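Local coordinates for 2,3-dihydroxybenzoate-AMP ligase (Mycobacterium smegmatis, PDB 5KEI), which is a member of the ANL family of AMP-binding enzymes, built from a large AMP-binding domain and a smaller C-terminal domain, at residues Leu222-His227 with Tyr410-Tyr415; Asp96-Gln101 with Ala118-Val123; Thr235-Leu240 with Gly358-Thr363; Cys125-Arg130 with Ala252-His257. All blocks are in the same frame, centred on the assembly; numbering follows the deposited sequence.

In the fold
All four contacts belong to the large AMP-binding part of the chain. Interactions 1 and 2 share the seven-stranded mixed sheet, with centres about 15 Å apart; L222 CD2 packs on V123 CG1 at 3.8 Å. Interaction 4 continues from interaction 2: segment 125-130 follows strand 121-124, and V100 O lies 2.9 Å from C125 N, a probable hydrogen bond. Interaction 1 leads to interaction 3, because helix 227-240 follows strand 222-226 and Y410 OH is 3.1 Å from L360 N, another probable hydrogen bond. That helix carries the chain to the nine-stranded sheet. Interactions 2 and 3 lie furthest apart, with centres about 25 Å and nearest atoms about 15 Å from each other.

Interaction 1. Residues Leu222-His227 with Tyr410-Tyr415; sequences LIPRTH and YTLNGY
I223 lies alongside the Y415 side chain, both pointing the same way, with its CG1 at the ring edge, 3.5 Å from CE2 of Y415. The contact lines an outermost strand of the seven-stranded mixed sheet of this AMP-binding fold: strand 222-226 is covered by the irregular segment 410-415, whose end-to-end direction is 155° from its own. No hydrogen bond joins the segments. The branching of I223 splits its two contacts: CG1, anti to the carbonyl carbon (chi1 -65°), serves the tyrosine, while CG2 reaches CD1 of L412 at 3.9 Å, the two side chains crossing at about a right angle. The same L412 CD1 also touches CD of P224, a ring atom that lies 3.5 Å from the carbonyl O of G414. Beyond the segments, Y415 OH is hydrogen-bonded to E357, which probably limits how that ring can shift. The polar end of R225 is likewise held from outside, by a salt bridge from NE to D229 and a bond from NH1 to A356 O, on a chain bent at chi2 and chi3. Its guanidinium and the Y410 ring have planes 23° apart. The carbonyl O of Y410 sits over one guanidinium face, offset toward the rim: R225 NH2 is 3.2 Å from Y410 O, but the angle is too poor for a hydrogen bond.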
# COMPACT_ATOMS: atom_id res chain seq x y z
N LEU A 222 -2.32 1.05 8.31
CA LEU A 222 -2.17 2.26 7.52
C LEU A 222 -0.69 2.64 7.40
O LEU A 222 0.07 2.62 8.38
CB LEU A 222 -2.99 3.41 8.11
CG LEU A 222 -4.50 3.17 8.19
CD1 LEU A 222 -5.23 4.31 8.88
CD2 LEU A 222 -5.07 2.89 6.80
N ILE A 223 -0.31 3.00 6.19
CA ILE A 223 1.08 3.29 5.88
C ILE A 223 1.23 4.76 5.56
O ILE A 223 0.64 5.25 4.58
CB ILE A 223 1.55 2.43 4.68
CG1 ILE A 223 1.54 0.95 5.06
CG2 ILE A 223 2.93 2.86 4.23
CD1 ILE A 223 1.52 0.00 3.87
N PRO A 224 2.01 5.48 6.38
CA PRO A 224 2.17 6.92 6.11
C PRO A 224 3.25 7.15 5.05
O PRO A 224 4.37 6.64 5.14
CB PRO A 224 2.57 7.49 7.46
CG PRO A 224 3.30 6.37 8.13
CD PRO A 224 2.71 5.07 7.61
N ARG A 225 2.90 7.89 4.01
CA ARG A 225 3.91 8.25 3.02
C ARG A 225 4.06 9.75 3.12
O ARG A 225 3.07 10.49 3.10
CB ARG A 225 3.52 7.79 1.61
CG ARG A 225 3.13 6.30 1.50
CD ARG A 225 4.32 5.34 1.64
NE ARG A 225 5.38 5.71 0.70
CZ ARG A 225 5.69 5.06 -0.42
NH1 ARG A 225 5.05 3.95 -0.77
NH2 ARG A 225 6.67 5.52 -1.17
N THR A 226 5.29 10.20 3.29
CA THR A 226 5.54 11.62 3.41
C THR A 226 5.49 12.26 2.03
O THR A 226 5.57 11.58 1.01
CB THR A 226 6.88 11.88 4.06
OG1 THR A 226 7.92 11.42 3.20
CG2 THR A 226 6.96 11.15 5.37
N HIS A 227 5.36 13.59 2.02
CA HIS A 227 5.42 14.36 0.78
C HIS A 227 6.74 14.06 0.07
O HIS A 227 6.77 13.78 -1.13
CB HIS A 227 5.30 15.86 1.04
CG HIS A 227 3.99 16.28 1.62
ND1 HIS A 227 2.91 16.67 0.84
CD2 HIS A 227 3.58 16.42 2.91
CE1 HIS A 227 1.90 17.01 1.62
NE2 HIS A 227 2.28 16.87 2.88
N TYR A 410 12.10 5.87 0.62
CA TYR A 410 10.65 5.95 0.55
C TYR A 410 9.98 4.75 1.26
O TYR A 410 8.82 4.46 1.02
CB TYR A 410 10.17 6.07 -0.91
CG TYR A 410 10.72 4.97 -1.79
CD1 TYR A 410 10.00 3.80 -1.97
CD2 TYR A 410 11.96 5.08 -2.40
CE1 TYR A 410 10.49 2.78 -2.73
CE2 TYR A 410 12.47 4.05 -3.18
CZ TYR A 410 11.72 2.90 -3.33
OH TYR A 410 12.17 1.85 -4.09
N THR A 411 10.73 4.08 2.13
CA THR A 411 10.22 2.96 2.91
C THR A 411 9.89 3.40 4.34
O THR A 411 10.70 4.06 5.00
CB THR A 411 11.24 1.78 2.95
OG1 THR A 411 11.33 1.19 1.64
CG2 THR A 411 10.79 0.70 3.94
N LEU A 412 8.70 3.04 4.82
CA LEU A 412 8.21 3.56 6.09
C LEU A 412 9.05 3.09 7.28
O LEU A 412 9.73 2.07 7.22
CB LEU A 412 6.75 3.16 6.30
CG LEU A 412 6.47 1.84 7.02
CD1 LEU A 412 4.99 1.71 7.29
CD2 LEU A 412 6.98 0.66 6.22
N ASN A 413 9.01 3.88 8.34
CA ASN A 413 9.77 3.61 9.55
C ASN A 413 8.85 3.14 10.68
O ASN A 413 9.30 2.76 11.75
CB ASN A 413 10.55 4.85 9.95
CG ASN A 413 11.43 5.34 8.82
OD1 ASN A 413 12.52 4.80 8.61
ND2 ASN A 413 10.97 6.34 8.08
N GLY A 414 7.55 3.18 10.40
CA GLY A 414 6.55 2.56 11.23
C GLY A 414 5.18 2.72 10.59
O GLY A 414 4.96 3.65 9.81
N TYR A 415 4.26 1.81 10.89
CA TYR A 415 2.87 2.00 10.51
C TYR A 415 2.28 3.16 11.30
O TYR A 415 2.82 3.57 12.34
CB TYR A 415 2.08 0.72 10.75
CG TYR A 415 2.44 -0.38 9.80
CD1 TYR A 415 3.18 -1.47 10.24
CD2 TYR A 415 2.05 -0.34 8.47
CE1 TYR A 415 3.51 -2.48 9.39
CE2 TYR A 415 2.38 -1.37 7.60
CZ TYR A 415 3.12 -2.44 8.07
OH TYR A 415 3.48 -3.48 7.24

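Interaction 2. Residues Asp96-Gln101 with Ala118-Val123; sequences DRVLVQ and AGAVPV
The flat groups here are the carbonyls of D96, V98, V121 and V123: V100 N approaches V123 O in the carbonyl plane, whereas V98 N comes to V121 O from above the plane, 47° out of it. Side chains fill the two faces of the sheet, R97, L99, V121 and V123 on one, V98 and P122 on the other. Strands 97-101 and 121-123 run parallel, 34° between their directions, and the register pairs R97 with V121, V98 with P122 and L99 with V123. Four hydrogen bonds confirm it: V121 N to D96 O (2.8 Å), V98 N to V121 O (3.2 Å), V123 N to V98 O (2.8 Å) and V100 N to V123 O (2.9 Å). P122, having no N-H, falls where the ladder needs no donor from this strand. L99 lies beside V123, its CD2 touching V123 CB at 3.6 Å, and the CG of R97 runs along V121 CB. V98 CG2 reaches A120 CB at 4.0 Å, and CG2 of V100, anti to the carbonyl carbon, meets P122 CB at 3.9 Å. The R97 guanidinium turns away to bond S20. With connecting helix 107-117 the two strands form a beta-alpha-beta unit, and that helix covers V98, V100, A120 and P122 through L115 and L116. L99 packs instead on helix 131-141, and strand 207-212 flanks V121 and V123 through L210.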
# COMPACT_ATOMS: atom_id res chain seq x y z
N ASP A 96 -6.02 16.83 9.20
CA ASP A 96 -7.19 15.98 9.38
C ASP A 96 -7.17 14.83 8.38
O ASP A 96 -6.90 15.02 7.21
CB ASP A 96 -8.49 16.77 9.20
CG ASP A 96 -8.88 17.56 10.45
OD1 ASP A 96 -8.12 17.50 11.45
OD2 ASP A 96 -9.96 18.22 10.44
N ARG A 97 -7.48 13.63 8.84
CA ARG A 97 -7.44 12.50 7.93
C ARG A 97 -8.84 12.22 7.44
O ARG A 97 -9.83 12.37 8.16
CB ARG A 97 -6.75 11.34 8.62
CG ARG A 97 -5.41 11.90 9.14
CD ARG A 97 -4.59 11.02 9.97
NE ARG A 97 -4.92 11.04 11.39
CZ ARG A 97 -4.80 12.08 12.21
NH1 ARG A 97 -5.09 11.92 13.49
NH2 ARG A 97 -4.42 13.27 11.77
N VAL A 98 -8.93 11.89 6.16
CA VAL A 98 -10.19 11.71 5.47
C VAL A 98 -10.17 10.38 4.74
O VAL A 98 -9.29 10.12 3.92
CB VAL A 98 -10.45 12.88 4.47
CG1 VAL A 98 -11.72 12.64 3.64
CG2 VAL A 98 -10.53 14.23 5.23
N LEU A 99 -11.13 9.51 5.05
CA LEU A 99 -11.21 8.22 4.38
C LEU A 99 -11.71 8.42 2.96
O LEU A 99 -12.71 9.09 2.75
CB LEU A 99 -12.13 7.26 5.13
CG LEU A 99 -11.73 6.86 6.55
CD1 LEU A 99 -12.73 5.86 7.12
CD2 LEU A 99 -10.35 6.28 6.58
N VAL A 100 -11.01 7.85 2.00
CA VAL A 100 -11.41 7.97 0.59
C VAL A 100 -11.61 6.60 -0.08
O VAL A 100 -10.74 5.72 -0.02
CB VAL A 100 -10.36 8.77 -0.20
CG1 VAL A 100 -10.80 8.94 -1.64
CG2 VAL A 100 -10.12 10.10 0.47
N GLN A 101 -12.77 6.43 -0.72
CA GLN A 101 -13.09 5.20 -1.44
C GLN A 101 -13.86 5.54 -2.72
O GLN A 101 -15.09 5.62 -2.72
CB GLN A 101 -13.91 4.24 -0.57
CG GLN A 101 -14.23 2.91 -1.25
CD GLN A 101 -14.88 1.88 -0.33
OE1 GLN A 101 -15.95 2.11 0.25
NE2 GLN A 101 -14.23 0.74 -0.18
N ALA A 118 -6.37 21.19 0.67
CA ALA A 118 -6.98 21.62 1.92
C ALA A 118 -6.07 21.22 3.10
O ALA A 118 -6.31 21.59 4.26
CB ALA A 118 -8.37 21.03 2.08
N GLY A 119 -5.01 20.49 2.79
CA GLY A 119 -4.06 20.06 3.80
C GLY A 119 -4.52 18.80 4.50
O GLY A 119 -3.93 18.37 5.49
N ALA A 120 -5.60 18.20 4.00
CA ALA A 120 -6.10 16.96 4.58
C ALA A 120 -5.20 15.80 4.19
O ALA A 120 -4.45 15.86 3.20
CB ALA A 120 -7.53 16.71 4.16
N VAL A 121 -5.24 14.75 4.99
CA VAL A 121 -4.39 13.60 4.76
C VAL A 121 -5.30 12.45 4.39
O VAL A 121 -5.89 11.84 5.27
CB VAL A 121 -3.53 13.26 5.99
CG1 VAL A 121 -2.73 11.98 5.76
CG2 VAL A 121 -2.61 14.45 6.33
N PRO A 122 -5.46 12.20 3.07
CA PRO A 122 -6.38 11.14 2.62
C PRO A 122 -5.88 9.74 2.97
O PRO A 122 -4.67 9.48 3.03
CB PRO A 122 -6.43 11.36 1.10
CG PRO A 122 -5.15 12.03 0.78
CD PRO A 122 -4.86 12.92 1.94
N VAL A 123 -6.83 8.87 3.27
CA VAL A 123 -6.61 7.45 3.50
C VAL A 123 -7.11 6.71 2.26
O VAL A 123 -8.30 6.73 1.94
CB VAL A 123 -7.34 6.96 4.75
CG1 VAL A 123 -7.18 5.47 4.92
CG2 VAL A 123 -6.81 7.70 5.98

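Interaction 3. Residues Thr235-Leu240 with Gly358-Thr363; sequences TASAEL and GLLNYT
Helix 235-240 and strand 360-362 run almost in the same direction, 5° apart, with their axes 11.1 Å from each other, a separation bridged mainly by side chains. Y362 reaches across toward the helix, and its OH donates a hydrogen bond to OG of S237 at 2.9 Å. That serine OG is itself bonded to N233 O one turn back in the helix; the torsion that sets OG beside the backbone N (chi1 -61°) makes this possible, so two bonds grip the hydroxyl in a buried place. The strand belongs to the nine-stranded mixed sheet of the AMP-binding fold, where it runs antiparallel to both neighbours, 349-354 and 378-379. The helix reaches it from the other large sheet, since 227-240 directly follows strand 222-226. One turn on from S237, L240 supplies the apolar half of the contact. With CG anti to the backbone N (chi1 -180°), it sends CD2 to CB of Y362 at 3.8 Å and CD1 to CD2 of Y362 at 4.0 Å, the two side chains meeting at a slant. Q350 and V352 of strand 349-354 also touch Y362, and L360 CD1 approaches S237 OG to 3.9 Å.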
# COMPACT_ATOMS: atom_id res chain seq x y z
N THR A 235 8.28 10.27 -9.19
CA THR A 235 9.24 10.91 -10.10
C THR A 235 10.29 9.91 -10.58
O THR A 235 10.50 9.72 -11.79
CB THR A 235 9.94 12.08 -9.42
OG1 THR A 235 8.95 12.95 -8.85
CG2 THR A 235 10.86 12.81 -10.40
N ALA A 236 10.96 9.29 -9.61
CA ALA A 236 11.97 8.29 -9.91
C ALA A 236 11.39 7.12 -10.72
O ALA A 236 12.06 6.61 -11.60
CB ALA A 236 12.61 7.79 -8.62
N SER A 237 10.16 6.72 -10.42
CA SER A 237 9.54 5.60 -11.15
C SER A 237 9.22 5.98 -12.57
O SER A 237 9.35 5.15 -13.48
CB SER A 237 8.23 5.13 -10.48
OG SER A 237 8.48 4.67 -9.18
N ALA A 238 8.74 7.21 -12.75
CA ALA A 238 8.42 7.72 -14.08
C ALA A 238 9.70 7.94 -14.90
O ALA A 238 9.72 7.73 -16.11
CB ALA A 238 7.60 9.02 -13.98
N GLU A 239 10.77 8.35 -14.23
CA GLU A 239 12.05 8.43 -14.90
C GLU A 239 12.56 7.05 -15.34
O GLU A 239 13.08 6.89 -16.44
CB GLU A 239 13.10 9.08 -14.01
CG GLU A 239 14.39 9.35 -14.75
CD GLU A 239 15.60 9.46 -13.84
OE1 GLU A 239 15.45 9.82 -12.65
OE2 GLU A 239 16.72 9.16 -14.33
N LEU A 240 12.40 6.05 -14.48
CA LEU A 240 12.90 4.72 -14.76
C LEU A 240 12.11 4.12 -15.92
O LEU A 240 12.67 3.44 -16.79
CB LEU A 240 12.81 3.83 -13.52
CG LEU A 240 13.29 2.37 -13.58
CD1 LEU A 240 13.74 1.92 -12.19
CD2 LEU A 240 12.18 1.43 -14.09
N GLY A 358 6.80 0.69 0.81
CA GLY A 358 8.02 1.28 0.30
C GLY A 358 8.65 0.55 -0.87
O GLY A 358 8.19 0.71 -2.00
N LEU A 359 9.68 -0.25 -0.58
CA LEU A 359 10.58 -0.83 -1.60
C LEU A 359 9.93 -1.22 -2.91
O LEU A 359 8.97 -1.99 -2.94
CB LEU A 359 11.30 -2.06 -1.05
CG LEU A 359 12.39 -2.59 -2.00
CD1 LEU A 359 13.59 -1.66 -2.06
CD2 LEU A 359 12.84 -4.00 -1.66
N LEU A 360 10.47 -0.68 -4.00
CA LEU A 360 10.03 -1.06 -5.34
C LEU A 360 11.18 -1.72 -6.11
O LEU A 360 12.30 -1.20 -6.15
CB LEU A 360 9.50 0.15 -6.10
CG LEU A 360 8.24 0.84 -5.54
CD1 LEU A 360 8.01 2.19 -6.21
CD2 LEU A 360 7.06 -0.05 -5.74
N ASN A 361 10.89 -2.88 -6.70
CA ASN A 361 11.82 -3.56 -7.59
C ASN A 361 11.24 -3.60 -8.98
O ASN A 361 10.11 -4.07 -9.18
CB ASN A 361 12.13 -4.99 -7.11
CG ASN A 361 12.73 -5.01 -5.74
OD1 ASN A 361 13.92 -4.76 -5.58
ND2 ASN A 361 11.91 -5.30 -4.72
N TYR A 362 11.99 -3.06 -9.94
CA TYR A 362 11.58 -3.03 -11.35
C TYR A 362 12.63 -3.70 -12.21
O TYR A 362 13.82 -3.61 -11.91
CB TYR A 362 11.44 -1.61 -11.89
CG TYR A 362 10.43 -0.69 -11.27
CD1 TYR A 362 9.15 -0.59 -11.79
CD2 TYR A 362 10.78 0.14 -10.23
CE1 TYR A 362 8.23 0.28 -11.24
CE2 TYR A 362 9.87 0.99 -9.68
CZ TYR A 362 8.61 1.07 -10.19
OH TYR A 362 7.72 1.95 -9.64
N THR A 363 12.19 -4.31 -13.29
CA THR A 363 13.09 -4.56 -14.40
C THR A 363 13.25 -3.23 -15.14
O THR A 363 12.35 -2.39 -15.14
CB THR A 363 12.57 -5.67 -15.34
OG1 THR A 363 11.17 -5.46 -15.62
CG2 THR A 363 12.75 -7.02 -14.70

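Interaction 4. Residues Cys125-Arg130 with Ala252-His257; sequences CLPGHR and ALPAAH
Two type I beta turns, L126-H129 and P254-H257, face each other in loops that each follow a strand and lead into a helix, one strand coming from each of the two large sheets of the AMP-binding fold. L126 is the main link. Its CG is anti to the carbonyl carbon (chi1 -53°) and the side chain extends beyond it, carrying CD2 to 3.6 Å from the backbone N of H257 and to 4.1 Å from CB of A256. The other branch, CD1, lies at the edge of the imidazole, near its plane and 4.2 Å from CD2 of H257. Alongside, the P127 and P254 side chains cross at about a right angle, with P127 CD 3.6 Å from P254 CB. The methyl CB of A256 comes 3.4 Å from C125 O. Backbone bonds from H129 N to L126 O and from H257 N to P254 O close the turns. R130 NH1 bonds P127 O at 2.8 Å and H129 O at 3.2 Å, and H257 ND1 caps the following helix at F259 N. Outside the pair, Q101 NE2 bonds L126 O and H129 O, while N104 holds L253 and A255. With no hydrogen bond crossing between the two segments, their fit rests on van der Waals contact; the polar bonds lie within each loop or run to its own neighbours, consistent with each turn keeping its shape independently.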
# COMPACT_ATOMS: atom_id res chain seq x y z
N CYS A 125 -8.44 4.04 0.58
CA CYS A 125 -9.15 2.76 0.68
C CYS A 125 -9.39 2.15 -0.69
O CYS A 125 -9.58 2.86 -1.68
CB CYS A 125 -10.48 2.94 1.40
SG CYS A 125 -10.33 3.85 2.95
N LEU A 126 -9.34 0.82 -0.73
CA LEU A 126 -9.60 0.03 -1.93
C LEU A 126 -11.07 -0.37 -2.01
O LEU A 126 -11.76 -0.42 -0.99
CB LEU A 126 -8.71 -1.21 -1.93
CG LEU A 126 -7.26 -0.78 -1.73
CD1 LEU A 126 -6.35 -1.97 -1.59
CD2 LEU A 126 -6.83 0.16 -2.87
N PRO A 127 -11.58 -0.64 -3.23
CA PRO A 127 -13.02 -0.89 -3.40
C PRO A 127 -13.53 -2.16 -2.71
O PRO A 127 -14.73 -2.27 -2.47
CB PRO A 127 -13.18 -1.00 -4.93
CG PRO A 127 -11.81 -1.36 -5.43
CD PRO A 127 -10.86 -0.65 -4.51
N GLY A 128 -12.63 -3.08 -2.38
CA GLY A 128 -13.01 -4.33 -1.74
C GLY A 128 -13.10 -4.24 -0.23
O GLY A 128 -13.41 -5.24 0.43
N HIS A 129 -12.81 -3.06 0.31
CA HIS A 129 -12.96 -2.81 1.74
C HIS A 129 -14.43 -2.62 2.10
O HIS A 129 -15.15 -1.92 1.39
CB HIS A 129 -12.17 -1.56 2.16
CG HIS A 129 -10.68 -1.75 2.15
ND1 HIS A 129 -9.81 -0.72 1.84
CD2 HIS A 129 -9.91 -2.83 2.42
CE1 HIS A 129 -8.57 -1.17 1.91
NE2 HIS A 129 -8.60 -2.44 2.26
N ARG A 130 -14.86 -3.25 3.20
CA ARG A 130 -16.23 -3.10 3.69
C ARG A 130 -16.25 -2.45 5.08
O ARG A 130 -15.24 -1.89 5.52
CB ARG A 130 -16.96 -4.45 3.73
CG ARG A 130 -17.23 -5.04 2.34
CD ARG A 130 -18.05 -4.10 1.50
NE ARG A 130 -18.37 -4.68 0.20
CZ ARG A 130 -17.71 -4.42 -0.93
NH1 ARG A 130 -16.68 -3.58 -0.91
NH2 ARG A 130 -18.08 -5.01 -2.07
N ALA A 252 -5.89 0.64 -14.79
CA ALA A 252 -6.77 -0.53 -14.88
C ALA A 252 -7.01 -1.15 -13.50
O ALA A 252 -8.07 -1.73 -13.24
CB ALA A 252 -6.17 -1.56 -15.84
N LEU A 253 -6.02 -1.03 -12.63
CA LEU A 253 -6.15 -1.45 -11.24
C LEU A 253 -6.87 -0.36 -10.41
O LEU A 253 -7.01 0.76 -10.89
CB LEU A 253 -4.76 -1.75 -10.68
CG LEU A 253 -4.07 -2.88 -11.43
CD1 LEU A 253 -2.55 -2.84 -11.23
CD2 LEU A 253 -4.67 -4.23 -10.99
N PRO A 254 -7.33 -0.69 -9.19
CA PRO A 254 -7.98 0.35 -8.37
C PRO A 254 -7.07 1.54 -8.09
O PRO A 254 -6.00 1.38 -7.51
CB PRO A 254 -8.33 -0.39 -7.07
CG PRO A 254 -7.54 -1.64 -7.10
CD PRO A 254 -7.37 -2.00 -8.53
N ALA A 255 -7.50 2.73 -8.51
CA ALA A 255 -6.65 3.91 -8.51
C ALA A 255 -6.00 4.23 -7.17
O ALA A 255 -4.96 4.88 -7.13
CB ALA A 255 -7.45 5.12 -9.00
N ALA A 256 -6.58 3.77 -6.06
CA ALA A 256 -6.06 4.16 -4.75
C ALA A 256 -4.91 3.28 -4.30
O ALA A 256 -4.22 3.59 -3.32
CB ALA A 256 -7.16 4.14 -3.70
N HIS A 257 -4.69 2.18 -5.01
CA HIS A 257 -3.58 1.31 -4.68
C HIS A 257 -2.25 1.94 -5.10
O HIS A 257 -2.16 2.55 -6.17
CB HIS A 257 -3.74 -0.06 -5.36
CG HIS A 257 -2.77 -1.09 -4.85
ND1 HIS A 257 -1.45 -1.13 -5.25
CD2 HIS A 257 -2.93 -2.10 -3.97
CE1 HIS A 257 -0.85 -2.13 -4.65
NE2 HIS A 257 -1.72 -2.74 -3.86